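Local coordinates for protein TonB-dependent siderophore receptor (Pseudomonas aeruginosa 39016, PDB 5NEC) that probably imports iron-loaded siderophores across the outer membrane, through a plugged beta-barrel that relies on TonB for energy, at residues 229-234 / 282-287; 300-305 / 342-347; 366-371 / 430-435. One frame throughout, in Å; residues are numbered along the deposited sequence.

Three antiparallel strand pairs take every other seam along a run of six successive barrel strands. The centres of interactions 1 and 2 lie about 11 Å apart, and strands 276-291 and 296-316 join them directly: Ile286 N sits 2.8 Å from Ser302 O, probably as a hydrogen bond. Interactions 2 and 3 are about 10 Å apart between centres and meet through strands 327-354 and 357-379, where Asn344 N and Phe367 O are 2.8 Å apart. Interactions 1 and 3 do not touch, with nearest atoms about 11 Å apart. C8E detergent lies against interaction 2, and bound C8E also lies about 5 Å from the Ile286 side chain and about 4 Å from that of Arg369.

Interaction 1: residues 229-234 / 282-287; sequences VSHYHL and DTSTIT
Asp282 OD1 receives hydrogen bonds from two histidines of the facing strand, His233 ND1 at 2.6 Å and His231 NE2 at 3.2 Å. The His231 bond is nearly straight (172° at the hydrogen), lies in the ring plane and uses the anti lone pair; His233 instead reaches the same oxygen from above the carboxylate plane. On its other nitrogen, His231 ND1 is hydrogen-bonded to Ser284 OG at 2.7 Å. With CG anti to the backbone N (chi1 -165°), the His231 ring stands where both its nitrogens are engaged across the strand gap, which fixes its rotation. Thr283 O lies over one ring face, offset toward the rim. Glu235 takes the remaining nitrogen of His233.

In the backbone, Ser230 and Thr285 exchange hydrogen bonds, as do Tyr232 and Thr283. Farther along the histidine face, Val229 CG2 packs beside Ile286 CG1 at 4.2 Å. The other face carries Ser230, Tyr232, Thr283 and Thr285; Thr285 OG1 bonds to Arg303 NE, while Tyr232 touches Asn123 of the plug. Such a ladder, with one face on the surface and the other turned to the plug, characterises the wall of a TonB-dependent receptor barrel.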
loop_
_atom_site.group_PDB
_atom_site.type_symbol
_atom_site.label_atom_id
_atom_site.label_comp_id
_atom_site.label_asym_id
_atom_site.label_seq_id
_atom_site.Cartn_x
_atom_site.Cartn_y
_atom_site.Cartn_z
ATOM N N VAL A 229 15.444 18.315 -6.106
ATOM C CA VAL A 229 16.033 17.133 -6.718
ATOM C C VAL A 229 16.099 16.018 -5.659
ATOM O O VAL A 229 16.749 16.190 -4.635
ATOM C CB VAL A 229 17.471 17.432 -7.264
ATOM C CG1 VAL A 229 18.145 16.169 -7.803
ATOM C CG2 VAL A 229 17.424 18.469 -8.368
ATOM N N SER A 230 15.456 14.886 -5.930
ATOM C CA SER A 230 15.440 13.738 -5.022
ATOM C C SER A 230 15.894 12.486 -5.723
ATOM O O SER A 230 15.608 12.283 -6.893
ATOM C CB SER A 230 14.036 13.506 -4.484
ATOM O OG SER A 230 13.703 14.581 -3.613
ATOM N N HIS A 231 16.603 11.638 -5.003
ATOM C CA HIS A 231 16.819 10.296 -5.446
ATOM C C HIS A 231 16.385 9.346 -4.337
ATOM O O HIS A 231 16.546 9.659 -3.154
ATOM C CB HIS A 231 18.268 10.048 -5.868
ATOM C CG HIS A 231 18.434 8.782 -6.648
ATOM N ND1 HIS A 231 18.300 8.733 -8.020
ATOM C CD2 HIS A 231 18.616 7.503 -6.244
ATOM C CE1 HIS A 231 18.434 7.482 -8.428
ATOM N NE2 HIS A 231 18.622 6.717 -7.367
ATOM N N TYR A 232 15.799 8.210 -4.740
ATOM C CA TYR A 232 15.350 7.158 -3.839
ATOM C C TYR A 232 15.918 5.797 -4.294
ATOM O O TYR A 232 15.764 5.390 -5.439
ATOM C CB TYR A 232 13.817 7.108 -3.798
ATOM C CG TYR A 232 13.279 6.046 -2.865
ATOM C CD1 TYR A 232 13.190 6.278 -1.506
ATOM C CD2 TYR A 232 12.872 4.794 -3.344
ATOM C CE1 TYR A 232 12.695 5.316 -0.642
ATOM C CE2 TYR A 232 12.383 3.820 -2.485
ATOM C CZ TYR A 232 12.290 4.090 -1.135
ATOM O OH TYR A 232 11.814 3.151 -0.252
ATOM N N HIS A 233 16.563 5.093 -3.381
ATOM C CA HIS A 233 17.161 3.821 -3.683
ATOM C C HIS A 233 16.843 2.825 -2.578
ATOM O O HIS A 233 17.127 3.114 -1.420
ATOM C CB HIS A 233 18.667 3.958 -3.813
ATOM C CG HIS A 233 19.345 2.682 -4.187
ATOM N ND1 HIS A 233 19.403 2.235 -5.487
ATOM C CD2 HIS A 233 19.945 1.730 -3.435
ATOM C CE1 HIS A 233 20.016 1.067 -5.527
ATOM N NE2 HIS A 233 20.355 0.738 -4.296
ATOM N N LEU A 234 16.260 1.675 -2.942
ATOM C CA LEU A 234 16.043 0.566 -2.014
ATOM C C LEU A 234 16.401 -0.758 -2.680
ATOM O O LEU A 234 15.999 -1.029 -3.813
ATOM C CB LEU A 234 14.583 0.524 -1.544
ATOM C CG LEU A 234 14.304 -0.451 -0.377
ATOM C CD1 LEU A 234 14.723 0.155 0.954
ATOM C CD2 LEU A 234 12.840 -0.824 -0.332
ATOM N N ASP A 282 15.230 2.277 -8.072
ATOM C CA ASP A 282 15.885 3.583 -8.200
ATOM C C ASP A 282 14.883 4.576 -8.774
ATOM O O ASP A 282 14.257 4.287 -9.789
ATOM C CB ASP A 282 17.063 3.487 -9.142
ATOM C CG ASP A 282 18.255 2.859 -8.500
ATOM O OD1 ASP A 282 18.865 3.549 -7.663
ATOM O OD2 ASP A 282 18.593 1.679 -8.799
ATOM N N THR A 283 14.724 5.729 -8.131
ATOM C CA THR A 283 13.803 6.768 -8.593
ATOM C C THR A 283 14.442 8.158 -8.405
ATOM O O THR A 283 14.903 8.501 -7.313
ATOM C CB THR A 283 12.466 6.650 -7.850
ATOM O OG1 THR A 283 11.885 5.401 -8.195
ATOM C CG2 THR A 283 11.473 7.715 -8.257
ATOM N N SER A 284 14.500 8.920 -9.496
ATOM C CA SER A 284 15.013 10.277 -9.509
ATOM C C SER A 284 13.841 11.173 -9.801
ATOM O O SER A 284 13.088 10.886 -10.719
ATOM C CB SER A 284 16.052 10.445 -10.605
ATOM O OG SER A 284 17.249 9.786 -10.260
ATOM N N THR A 285 13.680 12.246 -9.024
ATOM C CA THR A 285 12.583 13.189 -9.230
ATOM C C THR A 285 13.152 14.605 -9.227
ATOM O O THR A 285 13.967 14.940 -8.368
ATOM C CB THR A 285 11.492 13.040 -8.136
ATOM O OG1 THR A 285 11.062 11.681 -8.079
ATOM C CG2 THR A 285 10.278 13.895 -8.444
ATOM N N ILE A 286 12.725 15.422 -10.190
ATOM C CA ILE A 286 13.145 16.827 -10.315
ATOM C C ILE A 286 11.912 17.688 -10.446
ATOM O O ILE A 286 11.146 17.530 -11.394
ATOM C CB ILE A 286 14.057 17.028 -11.551
ATOM C CG1 ILE A 286 15.389 16.312 -11.299
ATOM C CG2 ILE A 286 14.342 18.490 -11.812
ATOM C CD1 ILE A 286 16.170 15.992 -12.526
ATOM N N THR A 287 11.730 18.609 -9.502
ATOM C CA THR A 287 10.533 19.451 -9.431
ATOM C C THR A 287 10.945 20.928 -9.518
ATOM O O THR A 287 11.771 21.375 -8.725
ATOM C CB THR A 287 9.756 19.178 -8.118
ATOM O OG1 THR A 287 9.479 17.775 -8.014
ATOM C CG2 THR A 287 8.433 19.913 -8.097
#

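Interaction 2: residues 300-305 / 342-347; sequences NTSRYG and AVNQTD. With C8E ((hydroxyethyloxy)tri(ethyloxy)octane), chain C.
Asn300 and Asn344 bind each other amide to amide across the strands. Asn300 ND2 donates to Asn344 OD1 at 2.9 Å and Asn344 ND2 returns the bond to Asn300 OD1 at 3.0 Å. The planes are turned 37° apart, and each donor is tilted from its partner's carbonyl plane. In both asparagines CG points away from the backbone N (chi1 -166°), beside the carbonyl carbon, and the two amides meet over the gap. Each carbonyl oxygen accepts a second bond, Asn300 OD1 from Thr346 OG1 at 2.8 Å and Asn344 OD1 from Ser302 OG at 2.9 Å, the latter in the carbonyl plane. Four side chains thus form one closely knit polar cluster on a partly exposed face.

Toward the other end of the same face the packing is looser. Tyr304 CD1 comes no nearer than 4.4 Å to Ala342 CB, and the octyl chain of the detergent C8E lies across the two strands there. Its C8 is 3.8 Å from Tyr304 CB, and the same chain passes Ala342 CB and Ser302 CB by van der Waals contact alone.

The reverse face, with Thr301, Arg303, Val343 and Gln345, is buried. Arg303, Val343 and Gln345 pack on Val111, and Arg303 NH1 bonds to Val108 O, while backbone pairs Thr301 with Gln345 and Arg303 with Val343 hold the strands together. Detergent on one face and plug on the other are consistent with this long antiparallel hairpin forming part of the membrane-embedded wall of a TonB-dependent receptor barrel.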
loop_
_atom_site.group_PDB
_atom_site.type_symbol
_atom_site.label_atom_id
_atom_site.label_comp_id
_atom_site.label_asym_id
_atom_site.label_seq_id
_atom_site.Cartn_x
_atom_site.Cartn_y
_atom_site.Cartn_z
ATOM N N ASN A 300 6.621 22.022 -12.833
ATOM C CA ASN A 300 7.012 20.914 -13.706
ATOM C C ASN A 300 7.724 19.879 -12.874
ATOM O O ASN A 300 8.583 20.213 -12.084
ATOM C CB ASN A 300 7.904 21.368 -14.860
ATOM C CG ASN A 300 8.040 20.309 -15.933
ATOM O OD1 ASN A 300 7.279 20.280 -16.891
ATOM N ND2 ASN A 300 8.997 19.408 -15.760
ATOM N N THR A 301 7.355 18.620 -13.069
ATOM C CA THR A 301 7.933 17.507 -12.353
ATOM C C THR A 301 8.375 16.467 -13.367
ATOM O O THR A 301 7.623 16.103 -14.269
ATOM C CB THR A 301 6.911 16.897 -11.385
ATOM O OG1 THR A 301 6.459 17.918 -10.489
ATOM C CG2 THR A 301 7.525 15.739 -10.560
ATOM N N SER A 302 9.610 16.006 -13.215
ATOM C CA SER A 302 10.158 14.952 -14.040
ATOM C C SER A 302 10.558 13.821 -13.133
ATOM O O SER A 302 11.250 14.046 -12.146
ATOM C CB SER A 302 11.374 15.457 -14.805
ATOM O OG SER A 302 10.987 16.563 -15.585
ATOM N N ARG A 303 10.107 12.611 -13.458
ATOM C CA ARG A 303 10.518 11.425 -12.738
ATOM C C ARG A 303 11.081 10.387 -13.725
ATOM O O ARG A 303 10.455 10.080 -14.743
ATOM C CB ARG A 303 9.349 10.865 -11.915
ATOM C CG ARG A 303 9.713 9.595 -11.158
ATOM C CD ARG A 303 8.667 9.248 -10.121
ATOM N NE ARG A 303 8.737 10.155 -8.989
ATOM C CZ ARG A 303 7.766 10.336 -8.093
ATOM N NH1 ARG A 303 6.618 9.663 -8.164
ATOM N NH2 ARG A 303 7.945 11.196 -7.093
ATOM N N TYR A 304 12.282 9.891 -13.433
ATOM C CA TYR A 304 12.807 8.688 -14.048
ATOM C C TYR A 304 12.897 7.596 -12.964
ATOM O O TYR A 304 13.461 7.815 -11.891
ATOM C CB TYR A 304 14.174 8.920 -14.688
ATOM C CG TYR A 304 14.661 7.673 -15.407
ATOM C CD1 TYR A 304 14.344 7.455 -16.760
ATOM C CD2 TYR A 304 15.371 6.678 -14.733
ATOM C CE1 TYR A 304 14.739 6.297 -17.419
ATOM C CE2 TYR A 304 15.765 5.521 -15.384
ATOM C CZ TYR A 304 15.458 5.332 -16.722
ATOM O OH TYR A 304 15.857 4.178 -17.344
ATOM N N GLY A 305 12.365 6.415 -13.276
ATOM C CA GLY A 305 12.354 5.277 -12.358
ATOM C C GLY A 305 12.835 4.009 -13.025
ATOM O O GLY A 305 12.680 3.837 -14.213
ATOM N N ALA A 342 9.372 6.841 -17.246
ATOM C CA ALA A 342 9.754 8.229 -17.430
ATOM C C ALA A 342 8.468 9.061 -17.462
ATOM O O ALA A 342 7.585 8.776 -18.280
ATOM C CB ALA A 342 10.540 8.377 -18.716
ATOM N N VAL A 343 8.341 10.052 -16.571
ATOM C CA VAL A 343 7.123 10.884 -16.499
ATOM C C VAL A 343 7.467 12.376 -16.498
ATOM O O VAL A 343 8.423 12.798 -15.846
ATOM C CB VAL A 343 6.274 10.560 -15.236
ATOM C CG1 VAL A 343 4.911 11.245 -15.286
ATOM C CG2 VAL A 343 6.087 9.064 -15.113
ATOM N N ASN A 344 6.699 13.168 -17.237
ATOM C CA ASN A 344 6.741 14.614 -17.087
ATOM C C ASN A 344 5.338 15.153 -16.845
ATOM O O ASN A 344 4.423 14.858 -17.603
ATOM C CB ASN A 344 7.364 15.324 -18.288
ATOM C CG ASN A 344 7.716 16.772 -17.964
ATOM O OD1 ASN A 344 8.729 17.043 -17.335
ATOM N ND2 ASN A 344 6.853 17.698 -18.340
ATOM N N GLN A 345 5.200 15.966 -15.804
ATOM C CA GLN A 345 3.917 16.485 -15.370
ATOM C C GLN A 345 4.030 17.999 -15.193
ATOM O O GLN A 345 4.826 18.457 -14.399
ATOM C CB GLN A 345 3.548 15.797 -14.060
ATOM C CG GLN A 345 2.065 15.689 -13.796
ATOM C CD GLN A 345 1.755 14.675 -12.680
ATOM O OE1 GLN A 345 2.340 13.585 -12.612
ATOM N NE2 GLN A 345 0.802 15.023 -11.818
ATOM N N THR A 346 3.278 18.762 -15.974
ATOM C CA THR A 346 3.260 20.210 -15.885
ATOM C C THR A 346 1.912 20.636 -15.309
ATOM O O THR A 346 0.881 20.303 -15.881
ATOM C CB THR A 346 3.430 20.853 -17.275
ATOM O OG1 THR A 346 4.656 20.419 -17.870
ATOM C CG2 THR A 346 3.460 22.356 -17.157
ATOM N N ASP A 347 1.919 21.376 -14.199
ATOM C CA ASP A 347 0.684 21.823 -13.533
ATOM C C ASP A 347 0.597 23.346 -13.395
ATOM O O ASP A 347 1.603 24.019 -13.172
ATOM C CB ASP A 347 0.573 21.208 -12.138
ATOM C CG ASP A 347 0.526 19.696 -12.167
ATOM O OD1 ASP A 347 -0.267 19.139 -12.949
ATOM O OD2 ASP A 347 1.273 19.054 -11.403
HETATM C C1 C8E C . 8.492 10.888 -22.137
HETATM C C2 C8E C . 8.696 11.563 -20.793
HETATM C C3 C8E C . 10.172 11.865 -20.499
HETATM C C4 C8E C . 10.406 12.287 -19.038
HETATM C C5 C8E C . 11.811 12.856 -18.768
HETATM C C6 C8E C . 12.439 12.344 -17.460
HETATM C C7 C8E C . 13.695 13.134 -17.077
HETATM C C8 C8E C . 14.485 12.526 -15.930
#

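Interaction 3: residues 366-371 / 430-435; sequences EFSRED and GTTKAI
From Glu366 paired with Ala434 to Glu370 paired with Gly430, the strands run antiparallel, their axes 4.7 Å apart and their directions 167° from each other, with six backbone hydrogen bonds between them, the shortest from Gly430 N to Glu370 O at 2.7 Å.

On the exposed face, Phe367 and Lys433 meet through carbon alone. Lys433 CG reaches Phe367 CD1 at 3.8 Å, approaching the ring obliquely. Phe367 has CG anti to its carbonyl carbon (chi1 -55°), a setting that leans the ring over toward the lysine, whereas the rest of Lys433 extends away from the neighbouring strand. Further along this face, the aliphatic part of Arg369 passes Gly430 O, with CG 3.8 Å from it. Arg369 CA makes a CA-H contact of 3.2 Å to Gly430 O, which also accepts from Glu370 N. The extended arginine chain then ends in a salt bridge along its own strand, Arg369 NH1 to Asp371 OD1 at 2.6 Å, which gives the guanidinium group a partner there.

The opposite face carries Glu366, Ser368, Glu370, Thr432 and Ala434. Glu366 CB and Ala434 CB sit 4.3 Å apart, and the glutamate's carboxylate turns to a salt bridge with Arg454 of the next strand. Ser368 and Thr432 are paired here too, but their hydroxyls are modelled too close for their relation to be more than doubtful. Ser368 also packs on Val343, and Thr432 on Phe458, which knits the pair to strands 327-354 and 447-464. Continuous antiparallel pairing of this kind, each strand bonded to a neighbour on both sides, is the construction of the transmembrane beta-barrel of TonB-dependent receptors.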
loop_
_atom_site.group_PDB
_atom_site.type_symbol
_atom_site.label_atom_id
_atom_site.label_comp_id
_atom_site.label_asym_id
_atom_site.label_seq_id
_atom_site.Cartn_x
_atom_site.Cartn_y
_atom_site.Cartn_z
ATOM N N GLU A 366 0.224 15.588 -18.564
ATOM C CA GLU A 366 1.098 14.519 -18.132
ATOM C C GLU A 366 1.483 13.648 -19.333
ATOM O O GLU A 366 0.604 13.225 -20.087
ATOM C CB GLU A 366 0.363 13.710 -17.091
ATOM C CG GLU A 366 1.110 12.518 -16.515
ATOM C CD GLU A 366 0.194 11.683 -15.637
ATOM O OE1 GLU A 366 -0.690 12.292 -14.992
ATOM O OE2 GLU A 366 0.338 10.437 -15.601
ATOM N N PHE A 367 2.789 13.421 -19.518
ATOM C CA PHE A 367 3.317 12.528 -20.550
ATOM C C PHE A 367 4.156 11.474 -19.864
ATOM O O PHE A 367 4.967 11.810 -19.008
ATOM C CB PHE A 367 4.219 13.287 -21.541
ATOM C CG PHE A 367 3.561 14.471 -22.196
ATOM C CD1 PHE A 367 2.882 14.327 -23.400
ATOM C CD2 PHE A 367 3.626 15.737 -21.614
ATOM C CE1 PHE A 367 2.277 15.421 -24.023
ATOM C CE2 PHE A 367 3.017 16.838 -22.223
ATOM C CZ PHE A 367 2.348 16.678 -23.432
ATOM N N SER A 368 3.989 10.206 -20.227
ATOM C CA SER A 368 4.861 9.158 -19.671
ATOM C C SER A 368 5.153 8.008 -20.611
ATOM O O SER A 368 4.478 7.823 -21.607
ATOM C CB SER A 368 4.289 8.613 -18.375
ATOM O OG SER A 368 3.111 7.889 -18.644
ATOM N N ARG A 369 6.179 7.245 -20.269
ATOM C CA ARG A 369 6.626 6.102 -21.052
ATOM C C ARG A 369 7.039 5.003 -20.086
ATOM O O ARG A 369 7.908 5.242 -19.259
ATOM C CB ARG A 369 7.804 6.509 -21.918
ATOM C CG ARG A 369 8.284 5.433 -22.868
ATOM C CD ARG A 369 9.284 6.008 -23.859
ATOM N NE ARG A 369 9.694 5.033 -24.867
ATOM C CZ ARG A 369 10.565 4.037 -24.666
ATOM N NH1 ARG A 369 11.145 3.846 -23.471
ATOM N NH2 ARG A 369 10.858 3.209 -25.668
ATOM N N GLU A 370 6.401 3.834 -20.161
ATOM C CA GLU A 370 6.836 2.665 -19.391
ATOM C C GLU A 370 7.371 1.572 -20.315
ATOM O O GLU A 370 6.712 1.207 -21.274
ATOM C CB GLU A 370 5.720 2.103 -18.501
ATOM C CG GLU A 370 6.065 0.713 -17.925
ATOM C CD GLU A 370 5.501 0.409 -16.541
ATOM O OE1 GLU A 370 4.862 -0.665 -16.371
ATOM O OE2 GLU A 370 5.733 1.218 -15.610
ATOM N N ASP A 371 8.572 1.075 -20.005
ATOM C CA ASP A 371 9.209 -0.097 -20.624
ATOM C C ASP A 371 9.130 -1.217 -19.615
ATOM O O ASP A 371 9.602 -1.038 -18.503
ATOM C CB ASP A 371 10.713 0.133 -20.831
ATOM C CG ASP A 371 11.068 0.538 -22.225
ATOM O OD1 ASP A 371 10.392 1.465 -22.753
ATOM O OD2 ASP A 371 12.049 -0.052 -22.780
ATOM N N GLY A 430 4.868 1.224 -23.285
ATOM C CA GLY A 430 3.612 2.002 -23.109
ATOM C C GLY A 430 3.827 3.513 -23.098
ATOM O O GLY A 430 4.799 3.983 -22.543
ATOM N N THR A 431 2.919 4.252 -23.732
ATOM C CA THR A 431 2.925 5.724 -23.766
ATOM C C THR A 431 1.597 6.194 -23.199
ATOM O O THR A 431 0.562 5.590 -23.494
ATOM C CB THR A 431 3.058 6.246 -25.213
ATOM O OG1 THR A 431 4.396 6.058 -25.650
ATOM C CG2 THR A 431 2.725 7.733 -25.349
ATOM N N THR A 432 1.624 7.251 -22.384
ATOM C CA THR A 432 0.401 7.915 -21.933
ATOM C C THR A 432 0.506 9.425 -22.160
ATOM O O THR A 432 1.575 10.003 -22.041
ATOM C CB THR A 432 0.106 7.677 -20.438
ATOM O OG1 THR A 432 1.170 8.221 -19.667
ATOM C CG2 THR A 432 -0.082 6.222 -20.098
ATOM N N LYS A 433 -0.611 10.042 -22.514
ATOM C CA LYS A 433 -0.765 11.482 -22.539
ATOM C C LYS A 433 -2.051 11.746 -21.792
ATOM O O LYS A 433 -3.063 11.100 -22.081
ATOM C CB LYS A 433 -0.918 11.980 -23.972
ATOM C CG LYS A 433 0.330 11.847 -24.824
ATOM C CD LYS A 433 0.049 12.222 -26.276
ATOM C CE LYS A 433 1.338 12.478 -27.050
ATOM N NZ LYS A 433 1.068 12.562 -28.518
ATOM N N ALA A 434 -2.036 12.661 -20.827
ATOM C CA ALA A 434 -3.267 13.014 -20.108
ATOM C C ALA A 434 -3.421 14.513 -19.932
ATOM O O ALA A 434 -2.440 15.244 -19.900
ATOM C CB ALA A 434 -3.335 12.306 -18.764
ATOM N N ILE A 435 -4.670 14.947 -19.817
ATOM C CA ILE A 435 -5.006 16.318 -19.467
ATOM C C ILE A 435 -6.080 16.275 -18.385
ATOM O O ILE A 435 -6.946 15.412 -18.409
ATOM C CB ILE A 435 -5.423 17.135 -20.711
ATOM C CG1 ILE A 435 -5.628 18.608 -20.345
ATOM C CG2 ILE A 435 -6.675 16.580 -21.362
ATOM C CD1 ILE A 435 -5.762 19.529 -21.549
#